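Local coordinates for protein oxalate oxidase 1 (PDB 1FI2) that oxidises oxalate with molecular oxygen to carbon dioxide and hydrogen peroxide in the plant apoplast, using a manganese ion, and also shows superoxide dismutase activity, at residues P87-R92 with V161-T166; D8-D13 with H24-M29; T43-T48 with R76-P81; A93-M98 with V151-Q156; L104-L109 with H137-V142. One frame throughout, in Å; residues are numbered along the deposited sequence.

Contacts 1, 4 and 5 meet at the manganese ion. Contact 1 brings H88 and H90, contact 4 brings E95 and contact 5 brings H137; two waters complete the six ligands. Around the metal, H90 NE2 lies 3.2 Å from E95 OE1, and H137 NE2 lies 3.1 Å from E95 OE1. Contacts 1 and 5 share one sheet of the beta-jellyroll, while contacts 3 and 4 share the other. Along the chain, contact 5 is nested inside contact 4, and contact 4 inside contact 1. Contact 3 lies on the outer side of its sheet, its centre about 15 Å from that of contact 5. Contact 2 is the N-terminal disulfide loop, its centre about 36 Å from that of contact 5.

Contact 1: P87-R92 with V161-T166; sequences PHIHPR and VFVPLT. With MN (manganese (II) ion), chain B.
This is a short antiparallel strand pairing at the edge of one jellyroll sheet, where I89 and H88 of strand 84-89 face V161 and F162. I89 and V161 form the hydrogen-bonded pair. V161 N gives a bond of 2.8 Å to I89 O, nearly straight at 168°, and I89 N returns one of 3.0 Å to V161 O. A third bond runs from V163 N to P87 O at 3.1 Å, just where the chain enters helix 163-169. V163 packs against this carbonyl: its CB and CG2 both lie 3.2 Å from P87 O. F162 sits at the N-cap position.

On the manganese side, H88 CB is 4.0 Å from F162 CD2. The two rings meet obliquely. The H88 ring folds back over its own backbone, with CG between N and the carbonyl carbon (chi1 64°), and its NE2 binds the metal at 2.3 Å. P86 O holds H88 ND1, which helps fix the ring's rotation. On the other side, I89 CB packs against V161 CB.

Beyond I89 and V163 lie I89 and V163 of a neighbouring subunit. Strand 137-141 flanks strand 84-89 on its other edge, with H88 bonded to H137 through the backbone.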
# COMPACT_ATOMS: atom_id res chain seq x y z
N PRO A 87 -8.19 28.43 -3.90
CA PRO A 87 -7.06 27.54 -4.13
C PRO A 87 -6.76 26.70 -2.91
O PRO A 87 -6.36 27.27 -1.90
CB PRO A 87 -5.92 28.52 -4.43
CG PRO A 87 -6.61 29.65 -5.11
CD PRO A 87 -7.90 29.83 -4.33
N HIS A 88 -6.90 25.39 -2.95
CA HIS A 88 -6.66 24.53 -1.79
C HIS A 88 -6.01 23.22 -2.18
O HIS A 88 -5.79 22.94 -3.36
CB HIS A 88 -7.97 24.27 -1.04
CG HIS A 88 -8.98 23.51 -1.83
ND1 HIS A 88 -9.78 24.10 -2.78
CD2 HIS A 88 -9.31 22.19 -1.82
CE1 HIS A 88 -10.57 23.19 -3.32
NE2 HIS A 88 -10.31 22.03 -2.76
N ILE A 89 -5.61 22.41 -1.20
CA ILE A 89 -4.94 21.13 -1.38
C ILE A 89 -5.48 20.08 -0.42
O ILE A 89 -5.77 20.38 0.73
CB ILE A 89 -3.41 21.26 -1.15
CG1 ILE A 89 -2.74 21.96 -2.34
CG2 ILE A 89 -2.72 19.93 -0.91
CD1 ILE A 89 -1.62 22.90 -2.00
N HIS A 90 -5.60 18.84 -0.89
CA HIS A 90 -5.92 17.69 -0.05
C HIS A 90 -4.63 16.89 0.11
O HIS A 90 -4.15 16.28 -0.85
CB HIS A 90 -7.01 16.80 -0.67
CG HIS A 90 -8.23 17.62 -0.96
ND1 HIS A 90 -9.04 18.11 0.05
CD2 HIS A 90 -8.76 18.06 -2.12
CE1 HIS A 90 -10.01 18.83 -0.48
NE2 HIS A 90 -9.86 18.82 -1.79
N PRO A 91 -4.06 16.89 1.31
CA PRO A 91 -2.81 16.23 1.57
C PRO A 91 -2.81 14.72 1.41
O PRO A 91 -1.72 14.15 1.25
CB PRO A 91 -2.46 16.59 3.02
CG PRO A 91 -3.71 17.11 3.62
CD PRO A 91 -4.56 17.63 2.49
N ARG A 92 -3.95 14.06 1.58
CA ARG A 92 -3.96 12.60 1.59
C ARG A 92 -4.93 11.96 0.61
O ARG A 92 -5.31 10.80 0.82
CB ARG A 92 -4.24 12.12 3.03
CG ARG A 92 -3.09 12.36 4.00
CD ARG A 92 -3.46 12.00 5.43
NE ARG A 92 -4.61 12.72 5.93
CZ ARG A 92 -4.67 13.90 6.51
NH1 ARG A 92 -3.60 14.64 6.73
NH2 ARG A 92 -5.86 14.35 6.90
N VAL A 161 -6.12 21.88 3.05
CA VAL A 161 -5.19 22.98 3.26
C VAL A 161 -5.67 24.16 2.43
O VAL A 161 -5.52 24.14 1.20
CB VAL A 161 -3.75 22.60 2.85
CG1 VAL A 161 -2.81 23.80 2.93
CG2 VAL A 161 -3.23 21.46 3.72
N PHE A 162 -6.41 25.07 3.05
CA PHE A 162 -6.89 26.26 2.33
C PHE A 162 -5.70 27.20 2.19
O PHE A 162 -5.15 27.63 3.21
CB PHE A 162 -8.03 26.93 3.07
CG PHE A 162 -9.39 26.33 2.88
CD1 PHE A 162 -10.04 25.72 3.94
CD2 PHE A 162 -10.02 26.39 1.65
CE1 PHE A 162 -11.30 25.18 3.77
CE2 PHE A 162 -11.28 25.84 1.48
CZ PHE A 162 -11.92 25.24 2.54
N VAL A 163 -5.28 27.51 0.97
CA VAL A 163 -4.07 28.32 0.79
C VAL A 163 -4.12 29.71 1.37
O VAL A 163 -3.24 30.07 2.17
CB VAL A 163 -3.60 28.28 -0.67
CG1 VAL A 163 -2.37 29.17 -0.84
CG2 VAL A 163 -3.26 26.85 -1.08
N PRO A 164 -5.10 30.53 1.03
CA PRO A 164 -5.20 31.89 1.56
C PRO A 164 -5.29 31.92 3.07
O PRO A 164 -4.51 32.60 3.75
CB PRO A 164 -6.44 32.46 0.89
CG PRO A 164 -6.64 31.63 -0.33
CD PRO A 164 -6.18 30.24 0.07
N LEU A 165 -6.21 31.14 3.65
CA LEU A 165 -6.37 31.10 5.10
C LEU A 165 -5.13 30.58 5.82
O LEU A 165 -4.76 31.14 6.86
CB LEU A 165 -7.61 30.28 5.47
CG LEU A 165 -7.91 30.10 6.96
CD1 LEU A 165 -8.21 31.43 7.62
CD2 LEU A 165 -9.09 29.14 7.15
N THR A 166 -4.45 29.57 5.29
CA THR A 166 -3.25 29.06 5.94
C THR A 166 -2.10 30.05 5.85
O THR A 166 -1.37 30.26 6.83
CB THR A 166 -2.85 27.70 5.33
OG1 THR A 166 -3.94 26.78 5.50
CG2 THR A 166 -1.61 27.14 6.02
MN MN B . -10.87 19.96 -3.52
O HOH W 1 -12.66 19.95 -1.87
O HOH W 2 -12.28 20.75 -5.05

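Contact 2: D8-D13 with H24-M29; sequences DFCVAD and HTCKPM
The F9 ring meets M29 obliquely: M29 CE lies 4.0 Å from F9 CD1, and the two side chains cross at about a right angle. D8 CB lies over one face of the F9 ring, toward its rim. F36 of the same chain and Y119 of a neighbouring subunit each pair edge-to-face with this ring. The H24 ring has A12 CB beside it, obliquely placed, and a water in its plane at the edge. That water joins H24 ND1 to D13 O. M29 is bent at its second and third torsions (chi2 -56°, chi3 -50°), which brings SD back to F9 CB.

Between these two aromatic groups the segments are joined covalently. C10 SG and C26 SG form a disulfide of 2.0 Å, with a torsion of 92° about the bond. Two backbone bonds surround the pairing of A12 with C26. K27 N reaches V11 O at 2.7 Å, and D13 N reaches T25 O at 2.8 Å.

The K27 chain crosses D13, with CD 3.9 Å from D13 CB. Their charged ends do not touch: two waters link K27 NZ to the carboxylate, one to OD2 and one, weakly, to OD1, and E31 takes NZ in a salt bridge. S20 and V21 of another subunit pack on the disulfide region. The arrangement is a disulfide-closed N-terminal loop of germin, set outside the jellyroll and built into subunit interfaces.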
# COMPACT_ATOMS: atom_id res chain seq x y z
N ASP A 8 -15.03 -6.80 7.16
CA ASP A 8 -16.10 -6.17 6.39
C ASP A 8 -16.36 -4.73 6.82
O ASP A 8 -16.52 -3.84 5.98
CB ASP A 8 -17.39 -6.98 6.49
CG ASP A 8 -17.36 -8.36 5.88
OD1 ASP A 8 -18.32 -9.12 6.14
OD2 ASP A 8 -16.43 -8.72 5.14
N PHE A 9 -16.68 -4.53 8.10
CA PHE A 9 -17.12 -3.24 8.62
C PHE A 9 -16.40 -2.84 9.90
O PHE A 9 -15.99 -3.71 10.67
CB PHE A 9 -18.63 -3.25 8.90
CG PHE A 9 -19.53 -3.96 7.93
CD1 PHE A 9 -20.09 -5.19 8.25
CD2 PHE A 9 -19.78 -3.43 6.68
CE1 PHE A 9 -20.90 -5.85 7.35
CE2 PHE A 9 -20.59 -4.09 5.77
CZ PHE A 9 -21.15 -5.30 6.11
N CYS A 10 -16.20 -1.55 10.14
CA CYS A 10 -15.53 -1.08 11.36
C CYS A 10 -15.95 0.37 11.60
O CYS A 10 -15.21 1.31 11.29
CB CYS A 10 -14.02 -1.20 11.16
SG CYS A 10 -13.01 -1.63 12.59
N VAL A 11 -17.20 0.56 12.02
CA VAL A 11 -17.73 1.91 12.21
C VAL A 11 -16.91 2.66 13.25
O VAL A 11 -16.70 2.17 14.35
CB VAL A 11 -19.22 1.89 12.60
CG1 VAL A 11 -19.82 3.29 12.57
CG2 VAL A 11 -20.00 0.98 11.66
N ALA A 12 -16.51 3.88 12.91
CA ALA A 12 -15.69 4.68 13.80
C ALA A 12 -16.35 5.01 15.13
O ALA A 12 -17.51 5.42 15.18
CB ALA A 12 -15.32 6.00 13.11
N ASP A 13 -15.59 4.84 16.21
CA ASP A 13 -16.07 5.20 17.55
C ASP A 13 -15.54 6.62 17.74
O ASP A 13 -14.33 6.80 17.89
CB ASP A 13 -15.56 4.25 18.61
CG ASP A 13 -15.90 4.64 20.04
OD1 ASP A 13 -15.50 3.91 20.96
OD2 ASP A 13 -16.55 5.69 20.25
N HIS A 24 -9.33 5.68 13.29
CA HIS A 24 -10.21 5.58 14.43
C HIS A 24 -10.42 4.13 14.88
O HIS A 24 -10.51 3.20 14.08
CB HIS A 24 -11.62 6.13 14.12
CG HIS A 24 -11.67 7.60 13.83
ND1 HIS A 24 -11.60 8.55 14.82
CD2 HIS A 24 -11.65 8.26 12.65
CE1 HIS A 24 -11.59 9.75 14.26
NE2 HIS A 24 -11.59 9.60 12.95
N THR A 25 -10.56 3.96 16.19
CA THR A 25 -11.04 2.70 16.75
C THR A 25 -12.49 2.53 16.30
O THR A 25 -13.11 3.50 15.87
CB THR A 25 -10.96 2.67 18.28
OG1 THR A 25 -11.66 3.81 18.81
CG2 THR A 25 -9.51 2.72 18.72
N CYS A 26 -13.00 1.30 16.39
CA CYS A 26 -14.35 1.04 15.93
C CYS A 26 -15.34 0.64 17.01
O CYS A 26 -14.97 0.06 18.03
CB CYS A 26 -14.30 -0.11 14.90
SG CYS A 26 -12.95 0.04 13.72
N LYS A 27 -16.61 0.92 16.74
CA LYS A 27 -17.66 0.50 17.67
C LYS A 27 -17.74 -1.02 17.56
O LYS A 27 -17.59 -1.58 16.47
CB LYS A 27 -19.02 1.04 17.23
CG LYS A 27 -19.23 2.54 17.30
CD LYS A 27 -19.23 3.08 18.72
CE LYS A 27 -20.36 2.51 19.57
NZ LYS A 27 -20.30 3.05 20.96
N PRO A 28 -18.03 -1.71 18.65
CA PRO A 28 -18.35 -3.14 18.57
C PRO A 28 -19.44 -3.32 17.53
O PRO A 28 -20.36 -2.49 17.46
CB PRO A 28 -18.82 -3.47 19.98
CG PRO A 28 -18.22 -2.42 20.86
CD PRO A 28 -18.23 -1.16 20.01
N MET A 29 -19.43 -4.39 16.73
CA MET A 29 -20.47 -4.57 15.72
C MET A 29 -21.86 -4.65 16.34
O MET A 29 -22.85 -4.23 15.73
CB MET A 29 -20.22 -5.78 14.83
CG MET A 29 -19.14 -5.63 13.78
SD MET A 29 -19.34 -4.26 12.64
CE MET A 29 -21.03 -4.47 12.10
O HOH W 3 -18.72 -1.20 14.21
O HOH W 4 -12.15 8.37 17.53
O HOH W 5 -13.11 2.50 21.04
O HOH W 6 -17.55 1.93 21.29
O HOH W 7 -19.09 5.87 21.32

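Contact 3: T43-T48 with R76-P81; sequences TKAGNT and RVDFAP
Here the loop leading to strand 54-59 runs over the end of strand 73-79 in the jellyroll, and a salt-bridged pair on the strand receives it. A45 and G46 lie over R76 and D78. G46 N bonds to D78 OD2 at 2.9 Å and is almost straight, at 172°. It comes from above the carboxylate plane.

R76 grips the same carboxylate side-on, one nitrogen to each oxygen. NE meets D78 OD2 and NH2 meets D78 OD1, both at 3.0 Å, each on a syn lone pair. D78 OD2 thus has two donors. The R76 chain is extended from CG to NE (chi2 180°, chi3 179°), which carries the guanidinium out to the loop. One face of that group is covered by K44 O and A45 N, and A45 CB lies 3.4 Å from R76 NH2. Y148 makes a cation-pi contact with R76, and L42 O accepts from NH1, so several partners probably fix its orientation.

T48 CG2 packs 3.8 Å from D78 CB, and T48 OG1 lies 3.6 Å from A80 CB. The result is a loop laid along the outside of a cupin sheet, bonded to the aspartate and packed on the arginine.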
# COMPACT_ATOMS: atom_id res chain seq x y z
N THR A 43 -28.13 15.99 1.40
CA THR A 43 -29.39 16.25 0.73
C THR A 43 -29.69 17.74 0.55
O THR A 43 -30.35 18.08 -0.44
CB THR A 43 -30.61 15.63 1.44
OG1 THR A 43 -30.66 16.08 2.81
CG2 THR A 43 -30.57 14.12 1.41
N LYS A 44 -29.29 18.59 1.48
CA LYS A 44 -29.62 20.01 1.39
C LYS A 44 -28.42 20.90 1.11
O LYS A 44 -27.27 20.59 1.42
CB LYS A 44 -30.31 20.48 2.68
CG LYS A 44 -31.58 19.72 3.02
CD LYS A 44 -32.27 20.27 4.25
CE LYS A 44 -33.54 19.48 4.56
NZ LYS A 44 -34.30 20.05 5.70
N ALA A 45 -28.70 22.05 0.51
CA ALA A 45 -27.67 23.02 0.16
C ALA A 45 -27.13 23.72 1.40
O ALA A 45 -27.87 24.01 2.35
CB ALA A 45 -28.21 24.04 -0.83
N GLY A 46 -25.83 24.01 1.39
CA GLY A 46 -25.20 24.70 2.51
C GLY A 46 -25.43 26.21 2.38
O GLY A 46 -25.85 26.68 1.32
N ASN A 47 -25.13 26.94 3.44
CA ASN A 47 -25.30 28.39 3.45
C ASN A 47 -24.13 29.08 2.77
O ASN A 47 -23.01 29.09 3.30
CB ASN A 47 -25.43 28.87 4.90
CG ASN A 47 -25.93 30.29 5.08
OD1 ASN A 47 -26.49 30.61 6.13
ND2 ASN A 47 -25.75 31.15 4.09
N THR A 48 -24.37 29.68 1.61
CA THR A 48 -23.32 30.34 0.85
C THR A 48 -23.04 31.78 1.24
O THR A 48 -22.20 32.41 0.59
CB THR A 48 -23.62 30.31 -0.66
OG1 THR A 48 -24.80 31.07 -0.92
CG2 THR A 48 -23.82 28.87 -1.12
N ARG A 76 -20.09 17.92 -0.36
CA ARG A 76 -20.88 18.74 -1.27
C ARG A 76 -20.43 20.18 -1.14
O ARG A 76 -20.01 20.60 -0.06
CB ARG A 76 -22.36 18.60 -0.93
CG ARG A 76 -23.26 19.64 -1.59
CD ARG A 76 -24.72 19.44 -1.20
NE ARG A 76 -25.54 20.48 -1.82
CZ ARG A 76 -26.78 20.34 -2.28
NH1 ARG A 76 -27.41 19.18 -2.23
NH2 ARG A 76 -27.39 21.39 -2.83
N VAL A 77 -20.31 20.91 -2.26
CA VAL A 77 -19.95 22.33 -2.19
C VAL A 77 -20.99 23.14 -2.96
O VAL A 77 -21.29 22.84 -4.12
CB VAL A 77 -18.55 22.66 -2.72
CG1 VAL A 77 -18.19 24.11 -2.41
CG2 VAL A 77 -17.47 21.75 -2.13
N ASP A 78 -21.56 24.14 -2.30
CA ASP A 78 -22.55 25.03 -2.91
C ASP A 78 -21.92 26.41 -3.11
O ASP A 78 -21.10 26.84 -2.30
CB ASP A 78 -23.80 25.15 -2.05
CG ASP A 78 -24.59 23.85 -1.99
OD1 ASP A 78 -25.34 23.58 -2.94
OD2 ASP A 78 -24.43 23.11 -1.00
N PHE A 79 -22.25 27.07 -4.22
CA PHE A 79 -21.64 28.34 -4.56
C PHE A 79 -22.63 29.45 -4.95
O PHE A 79 -23.39 29.28 -5.90
CB PHE A 79 -20.72 28.18 -5.77
CG PHE A 79 -19.62 27.17 -5.77
CD1 PHE A 79 -18.30 27.56 -5.57
CD2 PHE A 79 -19.88 25.83 -6.00
CE1 PHE A 79 -17.28 26.63 -5.58
CE2 PHE A 79 -18.87 24.89 -6.00
CZ PHE A 79 -17.56 25.29 -5.79
N ALA A 80 -22.51 30.60 -4.31
CA ALA A 80 -23.30 31.77 -4.72
C ALA A 80 -22.66 32.27 -6.01
O ALA A 80 -21.51 31.93 -6.29
CB ALA A 80 -23.24 32.85 -3.65
N PRO A 81 -23.39 33.04 -6.81
CA PRO A 81 -22.84 33.60 -8.04
C PRO A 81 -21.57 34.40 -7.75
O PRO A 81 -21.56 35.30 -6.91
CB PRO A 81 -23.95 34.47 -8.59
CG PRO A 81 -25.19 34.09 -7.86
CD PRO A 81 -24.77 33.49 -6.55

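Contact 4: A93-M98 with V151-Q156; sequences ATEIGM and VSFNSQ. With MN (manganese (II) ion), chain B.
E95 and F153 lie side by side and point the same way, into the barrel. E95 CB is 3.6 Å from F153 CE2, and carboxylate and ring planes are 48° apart. The glutamate chain is extended (chi1 171°), so OE1 reaches the manganese at 2.2 Å. OE2 takes a bond from a metal-bound water and lies 3.2 Å from V151 CG1. H90 meets the F153 ring edge-to-face.

These are two antiparallel strands of the cupin jellyroll, strand 95-101 against 147-153. I96 and S152 form the hydrogen-bonded pair, with S152 N to I96 O at 2.8 Å. G97 lies opposite V151, whose CG1 comes 3.7 Å from its CA.

Beyond the strand ends, N154 folds back toward T94 (chi1 69°), and its OD1 accepts from T94 N at 2.6 Å. An alanine at N154 would remove that acceptor and is likely to leave T94 N without its mate. T94 OG1 bonds to L70 O of a neighbouring subunit.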
# COMPACT_ATOMS: atom_id res chain seq x y z
N ALA A 93 -5.26 12.63 -0.50
CA ALA A 93 -6.17 12.00 -1.46
C ALA A 93 -6.33 12.70 -2.80
O ALA A 93 -6.21 13.90 -2.94
CB ALA A 93 -7.57 11.92 -0.83
N THR A 94 -6.76 11.88 -3.76
CA THR A 94 -7.22 12.32 -5.07
C THR A 94 -8.71 12.63 -4.95
O THR A 94 -9.42 11.95 -4.21
CB THR A 94 -7.03 11.23 -6.14
OG1 THR A 94 -5.64 10.95 -6.34
CG2 THR A 94 -7.65 11.62 -7.48
N GLU A 95 -9.19 13.64 -5.66
CA GLU A 95 -10.60 14.01 -5.66
C GLU A 95 -11.20 13.79 -7.04
O GLU A 95 -10.56 14.05 -8.06
CB GLU A 95 -10.76 15.47 -5.23
CG GLU A 95 -12.14 16.08 -5.37
CD GLU A 95 -12.15 17.58 -5.12
OE1 GLU A 95 -11.13 18.11 -4.65
OE2 GLU A 95 -13.17 18.25 -5.39
N ILE A 96 -12.42 13.29 -7.06
CA ILE A 96 -13.15 13.05 -8.31
C ILE A 96 -14.56 13.60 -8.14
O ILE A 96 -15.25 13.23 -7.19
CB ILE A 96 -13.06 11.58 -8.72
CG1 ILE A 96 -13.62 11.35 -10.13
CG2 ILE A 96 -13.75 10.66 -7.71
CD1 ILE A 96 -13.26 10.00 -10.71
N GLY A 97 -14.95 14.57 -8.97
CA GLY A 97 -16.24 15.20 -8.74
C GLY A 97 -17.13 15.40 -9.95
O GLY A 97 -16.72 15.23 -11.10
N MET A 98 -18.39 15.74 -9.67
CA MET A 98 -19.37 15.99 -10.71
C MET A 98 -20.12 17.29 -10.39
O MET A 98 -20.55 17.47 -9.25
CB MET A 98 -20.37 14.84 -10.88
CG MET A 98 -21.36 15.12 -12.00
SD MET A 98 -22.64 13.86 -12.18
CE MET A 98 -21.77 12.64 -13.16
N VAL A 151 -18.41 15.70 -4.69
CA VAL A 151 -17.15 15.04 -5.01
C VAL A 151 -16.89 13.85 -4.09
O VAL A 151 -17.41 13.78 -2.97
CB VAL A 151 -15.95 16.01 -4.94
CG1 VAL A 151 -16.18 17.30 -5.71
CG2 VAL A 151 -15.58 16.33 -3.50
N SER A 152 -16.02 12.96 -4.54
CA SER A 152 -15.60 11.81 -3.76
C SER A 152 -14.07 11.85 -3.64
O SER A 152 -13.40 12.49 -4.45
CB SER A 152 -16.02 10.49 -4.40
OG SER A 152 -17.43 10.37 -4.48
N PHE A 153 -13.56 11.20 -2.61
CA PHE A 153 -12.13 11.16 -2.35
C PHE A 153 -11.71 9.71 -2.11
O PHE A 153 -12.50 8.89 -1.64
CB PHE A 153 -11.72 11.95 -1.11
CG PHE A 153 -12.06 13.41 -1.14
CD1 PHE A 153 -13.28 13.85 -0.65
CD2 PHE A 153 -11.18 14.34 -1.67
CE1 PHE A 153 -13.61 15.19 -0.68
CE2 PHE A 153 -11.51 15.68 -1.70
CZ PHE A 153 -12.72 16.11 -1.20
N ASN A 154 -10.41 9.48 -2.27
CA ASN A 154 -9.88 8.13 -2.03
C ASN A 154 -9.20 8.04 -0.67
O ASN A 154 -8.20 7.37 -0.47
CB ASN A 154 -9.00 7.68 -3.16
CG ASN A 154 -7.66 8.30 -3.42
OD1 ASN A 154 -7.45 9.48 -3.20
ND2 ASN A 154 -6.76 7.45 -3.93
N SER A 155 -9.85 8.66 0.30
CA SER A 155 -9.46 8.65 1.69
C SER A 155 -10.70 8.93 2.55
O SER A 155 -11.61 9.65 2.13
CB SER A 155 -8.40 9.71 2.02
OG SER A 155 -8.11 9.67 3.41
N GLN A 156 -10.70 8.38 3.76
CA GLN A 156 -11.77 8.64 4.71
C GLN A 156 -11.59 10.02 5.35
O GLN A 156 -12.50 10.55 5.98
CB GLN A 156 -11.79 7.57 5.81
CG GLN A 156 -10.58 7.60 6.73
CD GLN A 156 -10.62 6.51 7.79
OE1 GLN A 156 -10.84 5.35 7.45
NE2 GLN A 156 -10.40 6.87 9.05
MN MN B . -10.87 19.96 -3.52
O HOH W 2 -12.28 20.75 -5.05
O HOH W 1 -12.66 19.95 -1.87

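Contact 5: L104-L109 with H137-V142; sequences LLVGIL and HFQFNV. With MN (manganese (II) ion), chain B.
V106 and Q139 lie side by side in an antiparallel pair of jellyroll strands, 103-109 with 137-141. Two hydrogen-bonded pairs join the backbones. L105 N meets F140 O at 2.8 Å, and G107 N meets F138 O at 3.0 Å, each with its return bond.

Apolar contacts lie on both faces. On the outer one, F138 folds over the neighbouring strand, its CG between the backbone N and carbonyl carbon (chi1 63°). One ring face then covers G107 CA, a CH-pi contact 4.1 Å from the F138 centroid. L105 CD2 touches the ring edge. A serine in place of F138 would probably uncover G107 and leave L105 CD2 without its aromatic partner. V178 of a neighbouring subunit also packs on F138. On the face toward the barrel interior, V106 CG2 packs 3.8 Å from Q139 CG.

Polar and metal bonds use the inward side chains of Q139 and H137. N85, an oxalate-binding residue, bonds Q139 OE1. H137 ND1 is held by L135 O, while its NE2 binds manganese at 2.2 Å. Q139 NE2 donates to a metal-bound water at 2.8 Å.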
# COMPACT_ATOMS: atom_id res chain seq x y z
N LEU A 104 -19.26 26.03 -13.33
CA LEU A 104 -18.08 26.26 -12.50
C LEU A 104 -16.76 26.21 -13.27
O LEU A 104 -16.46 25.22 -13.95
CB LEU A 104 -17.98 25.20 -11.40
CG LEU A 104 -19.01 25.17 -10.28
CD1 LEU A 104 -18.79 23.94 -9.40
CD2 LEU A 104 -18.95 26.42 -9.42
N LEU A 105 -15.96 27.26 -13.12
CA LEU A 105 -14.60 27.25 -13.65
C LEU A 105 -13.78 26.41 -12.65
O LEU A 105 -13.71 26.74 -11.47
CB LEU A 105 -13.99 28.64 -13.79
CG LEU A 105 -12.51 28.67 -14.22
CD1 LEU A 105 -12.37 28.28 -15.68
CD2 LEU A 105 -11.90 30.04 -13.96
N VAL A 106 -13.27 25.29 -13.12
CA VAL A 106 -12.49 24.37 -12.29
C VAL A 106 -11.03 24.46 -12.74
O VAL A 106 -10.77 24.26 -13.93
CB VAL A 106 -12.97 22.92 -12.43
CG1 VAL A 106 -12.12 21.97 -11.59
CG2 VAL A 106 -14.42 22.80 -11.96
N GLY A 107 -10.12 24.75 -11.81
CA GLY A 107 -8.71 24.85 -12.23
C GLY A 107 -7.84 23.91 -11.39
O GLY A 107 -8.01 23.78 -10.18
N ILE A 108 -6.93 23.22 -12.06
CA ILE A 108 -6.00 22.28 -11.45
C ILE A 108 -4.58 22.72 -11.82
O ILE A 108 -4.31 22.98 -12.99
CB ILE A 108 -6.21 20.83 -11.92
CG1 ILE A 108 -7.65 20.35 -11.66
CG2 ILE A 108 -5.23 19.89 -11.22
CD1 ILE A 108 -8.53 20.50 -12.88
N LEU A 109 -3.69 22.82 -10.83
CA LEU A 109 -2.32 23.24 -11.08
C LEU A 109 -1.28 22.16 -10.92
O LEU A 109 -1.18 21.49 -9.89
CB LEU A 109 -2.03 24.42 -10.12
CG LEU A 109 -2.90 25.66 -10.38
CD1 LEU A 109 -3.51 26.19 -9.10
CD2 LEU A 109 -2.09 26.74 -11.08
N HIS A 137 -5.73 23.43 -6.33
CA HIS A 137 -6.87 23.54 -7.24
C HIS A 137 -7.94 24.47 -6.68
O HIS A 137 -7.89 24.81 -5.49
CB HIS A 137 -7.45 22.15 -7.53
CG HIS A 137 -7.93 21.40 -6.32
ND1 HIS A 137 -7.06 20.94 -5.36
CD2 HIS A 137 -9.17 21.02 -5.92
CE1 HIS A 137 -7.73 20.32 -4.42
NE2 HIS A 137 -9.02 20.34 -4.72
N PHE A 138 -8.88 24.89 -7.51
CA PHE A 138 -9.94 25.79 -7.07
C PHE A 138 -11.17 25.68 -7.97
O PHE A 138 -11.10 25.08 -9.04
CB PHE A 138 -9.44 27.25 -7.15
CG PHE A 138 -9.10 27.71 -8.54
CD1 PHE A 138 -10.06 28.24 -9.39
CD2 PHE A 138 -7.79 27.62 -9.00
CE1 PHE A 138 -9.73 28.67 -10.66
CE2 PHE A 138 -7.46 28.05 -10.28
CZ PHE A 138 -8.43 28.57 -11.11
N GLN A 139 -12.28 26.26 -7.54
CA GLN A 139 -13.51 26.31 -8.31
C GLN A 139 -14.07 27.73 -8.18
O GLN A 139 -13.98 28.34 -7.12
CB GLN A 139 -14.58 25.30 -7.93
CG GLN A 139 -14.29 23.84 -8.26
CD GLN A 139 -13.57 23.16 -7.11
OE1 GLN A 139 -13.80 23.49 -5.94
NE2 GLN A 139 -12.70 22.21 -7.41
N PHE A 140 -14.63 28.26 -9.26
CA PHE A 140 -15.18 29.62 -9.27
C PHE A 140 -16.51 29.63 -10.03
O PHE A 140 -16.57 29.16 -11.17
CB PHE A 140 -14.15 30.55 -9.91
CG PHE A 140 -14.50 32.01 -9.96
CD1 PHE A 140 -14.38 32.80 -8.84
CD2 PHE A 140 -14.87 32.61 -11.16
CE1 PHE A 140 -14.68 34.15 -8.88
CE2 PHE A 140 -15.16 33.96 -11.21
CZ PHE A 140 -15.07 34.73 -10.07
N ASN A 141 -17.58 30.12 -9.41
CA ASN A 141 -18.89 30.14 -10.05
C ASN A 141 -19.00 31.27 -11.07
O ASN A 141 -19.13 32.43 -10.69
CB ASN A 141 -20.00 30.24 -9.00
CG ASN A 141 -21.40 30.14 -9.58
OD1 ASN A 141 -21.57 30.00 -10.79
ND2 ASN A 141 -22.41 30.21 -8.72
N VAL A 142 -19.02 30.92 -12.35
CA VAL A 142 -19.05 31.91 -13.42
C VAL A 142 -20.45 32.13 -13.98
O VAL A 142 -20.62 32.93 -14.89
CB VAL A 142 -18.11 31.54 -14.59
CG1 VAL A 142 -16.66 31.48 -14.12
CG2 VAL A 142 -18.53 30.24 -15.24
MN MN B . -10.87 19.96 -3.52
O HOH W 2 -12.28 20.75 -5.05
O HOH W 1 -12.66 19.95 -1.87